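Local coordinates for protein carbonic anhydrase (Coccomyxa sp. PA, PDB 3UCK) that probably catalyses the reversible hydration of carbon dioxide to hydrogencarbonate, using one zinc ion per subunit, at residues A108-L113 against D148-M153. Sequence-based numbering, arbitrary orientation.
Sequences ACKAGL and DAWDKM
Trp150 NE1 donates a hydrogen bond to the carbonyl oxygen of Cys106, a zinc ligand four residues before Lys110, and the indole lies against Lys110. The bond probably helps fix how the ring is turned. The five-membered ring of the indole receives the beta-methylene of Lys110 in a CH-pi contact, with Lys110 CB 3.8 Å from the ring centroid and 27° off the normal. The methylene is displaced toward the rim of that face. The first torsion of Trp150 sets CG anti to the backbone N (chi1 -158°), and the indole reaches across to helix 107-114. Cys109 CB lies at the ring edge, 4.4 Å from Trp150 CD1.

The other half of the contact is aliphatic. Leu113 and Met153 run past each other in opposite directions, with Leu113 CG 3.9 Å from Met153 CG. Leu113 CD1 reaches the backbone of the second helix, 3.7 Å from Trp150 N, and also touches Ala149 CB at 4.0 Å. Met153 CG packs against Cys109, 3.7 Å from Cys109 O and a little farther from Cys109 CB. Outside the two segments, Met153 also rests on Val130 and Val133 of helix 128-135, and Phe222 of a second subunit packs on Leu113.

The two helix segments cross at 113°, with axes 9.0 Å apart. The side chain of Cys109 is about 6 Å from the zinc ion. No hydrogen bond joins the two segments. Apolar and CH-pi contacts hold them together, while the indole N-H ties helix 146-166 to the backbone of a zinc ligand.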
loop_
_atom_site.group_PDB
_atom_site.type_symbol
_atom_site.label_atom_id
_atom_site.label_comp_id
_atom_site.label_asym_id
_atom_site.label_seq_id
_atom_site.Cartn_x
_atom_site.Cartn_y
_atom_site.Cartn_z
ATOM N N ALA A 108 -8.400 17.378 -5.605
ATOM C CA ALA A 108 -7.376 16.390 -5.853
ATOM C C ALA A 108 -7.024 16.514 -7.310
ATOM O O ALA A 108 -5.870 16.445 -7.691
ATOM C CB ALA A 108 -7.914 15.024 -5.548
ATOM N N CYS A 109 -8.036 16.706 -8.135
ATOM C CA CYS A 109 -7.790 17.013 -9.508
ATOM C C CYS A 109 -7.021 18.326 -9.699
ATOM O O CYS A 109 -6.085 18.376 -10.495
ATOM C CB CYS A 109 -9.106 17.019 -10.251
ATOM S SG CYS A 109 -9.743 15.298 -10.356
ATOM N N LYS A 110 -7.365 19.380 -8.958
ATOM C CA LYS A 110 -6.602 20.650 -9.096
ATOM C C LYS A 110 -5.181 20.388 -8.667
ATOM O O LYS A 110 -4.254 20.665 -9.414
ATOM C CB LYS A 110 -7.221 21.823 -8.306
ATOM C CG LYS A 110 -6.519 23.210 -8.445
ATOM C CD LYS A 110 -6.291 23.809 -7.035
ATOM C CE LYS A 110 -6.026 25.351 -7.020
ATOM N NZ LYS A 110 -7.236 26.219 -7.318
ATOM N N ALA A 111 -5.014 19.790 -7.489
ATOM C CA ALA A 111 -3.683 19.510 -6.967
ATOM C C ALA A 111 -2.893 18.719 -7.960
ATOM O O ALA A 111 -1.681 18.925 -8.093
ATOM C CB ALA A 111 -3.783 18.785 -5.726
ATOM N N GLY A 112 -3.572 17.816 -8.677
ATOM C CA GLY A 112 -2.906 16.930 -9.641
ATOM C C GLY A 112 -2.353 17.712 -10.807
ATOM O O GLY A 112 -1.321 17.348 -11.394
ATOM N N LEU A 113 -3.086 18.775 -11.171
ATOM C CA LEU A 113 -2.701 19.689 -12.235
ATOM C C LEU A 113 -1.514 20.567 -11.860
ATOM O O LEU A 113 -0.576 20.666 -12.626
ATOM C CB LEU A 113 -3.873 20.571 -12.591
ATOM C CG LEU A 113 -4.839 20.098 -13.660
ATOM C CD1 LEU A 113 -5.953 21.127 -13.803
ATOM C CD2 LEU A 113 -4.129 19.904 -15.005
ATOM N N ASP A 148 -11.085 25.616 -17.023
ATOM C CA ASP A 148 -11.541 24.586 -17.954
ATOM C C ASP A 148 -10.681 23.333 -17.811
ATOM O O ASP A 148 -11.169 22.208 -17.957
ATOM C CB ASP A 148 -11.500 25.089 -19.385
ATOM C CG ASP A 148 -12.615 26.067 -19.694
ATOM O OD1 ASP A 148 -12.969 26.874 -18.797
ATOM O OD2 ASP A 148 -13.129 26.026 -20.846
ATOM N N ALA A 149 -9.404 23.575 -17.500
ATOM C CA ALA A 149 -8.407 22.563 -17.262
ATOM C C ALA A 149 -8.824 21.761 -16.047
ATOM O O ALA A 149 -8.834 20.531 -16.074
ATOM C CB ALA A 149 -7.085 23.223 -17.023
ATOM N N TRP A 150 -9.205 22.469 -14.997
ATOM C CA TRP A 150 -9.758 21.846 -13.833
ATOM C C TRP A 150 -10.919 20.900 -14.179
ATOM O O TRP A 150 -10.887 19.715 -13.837
ATOM C CB TRP A 150 -10.232 22.902 -12.879
ATOM C CG TRP A 150 -10.348 22.431 -11.486
ATOM C CD1 TRP A 150 -10.297 21.133 -11.028
ATOM C CD2 TRP A 150 -10.580 23.254 -10.340
ATOM N NE1 TRP A 150 -10.454 21.114 -9.664
ATOM C CE2 TRP A 150 -10.635 22.397 -9.216
ATOM C CE3 TRP A 150 -10.748 24.638 -10.152
ATOM C CZ2 TRP A 150 -10.842 22.879 -7.928
ATOM C CZ3 TRP A 150 -10.958 25.116 -8.869
ATOM C CH2 TRP A 150 -10.990 24.239 -7.770
ATOM N N ASP A 151 -11.917 21.420 -14.876
ATOM C CA ASP A 151 -13.079 20.643 -15.260
ATOM C C ASP A 151 -12.693 19.459 -16.137
ATOM O O ASP A 151 -13.179 18.340 -15.948
ATOM C CB ASP A 151 -14.094 21.502 -16.018
ATOM C CG ASP A 151 -14.735 22.613 -15.159
ATOM O OD1 ASP A 151 -15.558 23.350 -15.752
ATOM O OD2 ASP A 151 -14.449 22.777 -13.940
ATOM N N LYS A 152 -11.828 19.706 -17.115
ATOM C CA LYS A 152 -11.379 18.649 -18.008
ATOM C C LYS A 152 -10.667 17.541 -17.190
ATOM O O LYS A 152 -10.913 16.342 -17.381
ATOM C CB LYS A 152 -10.440 19.240 -19.080
ATOM C CG LYS A 152 -10.182 18.367 -20.289
ATOM C CD LYS A 152 -11.505 18.062 -21.024
ATOM C CE LYS A 152 -11.262 17.400 -22.358
ATOM N NZ LYS A 152 -12.441 16.571 -22.816
ATOM N N MET A 153 -9.797 17.964 -16.275
ATOM C CA MET A 153 -8.995 17.049 -15.523
ATOM C C MET A 153 -9.897 16.134 -14.706
ATOM O O MET A 153 -9.633 14.937 -14.658
ATOM C CB MET A 153 -8.044 17.813 -14.624
ATOM C CG MET A 153 -7.120 16.976 -13.783
ATOM S SD MET A 153 -5.780 16.150 -14.668
ATOM C CE MET A 153 -6.411 14.513 -15.061
#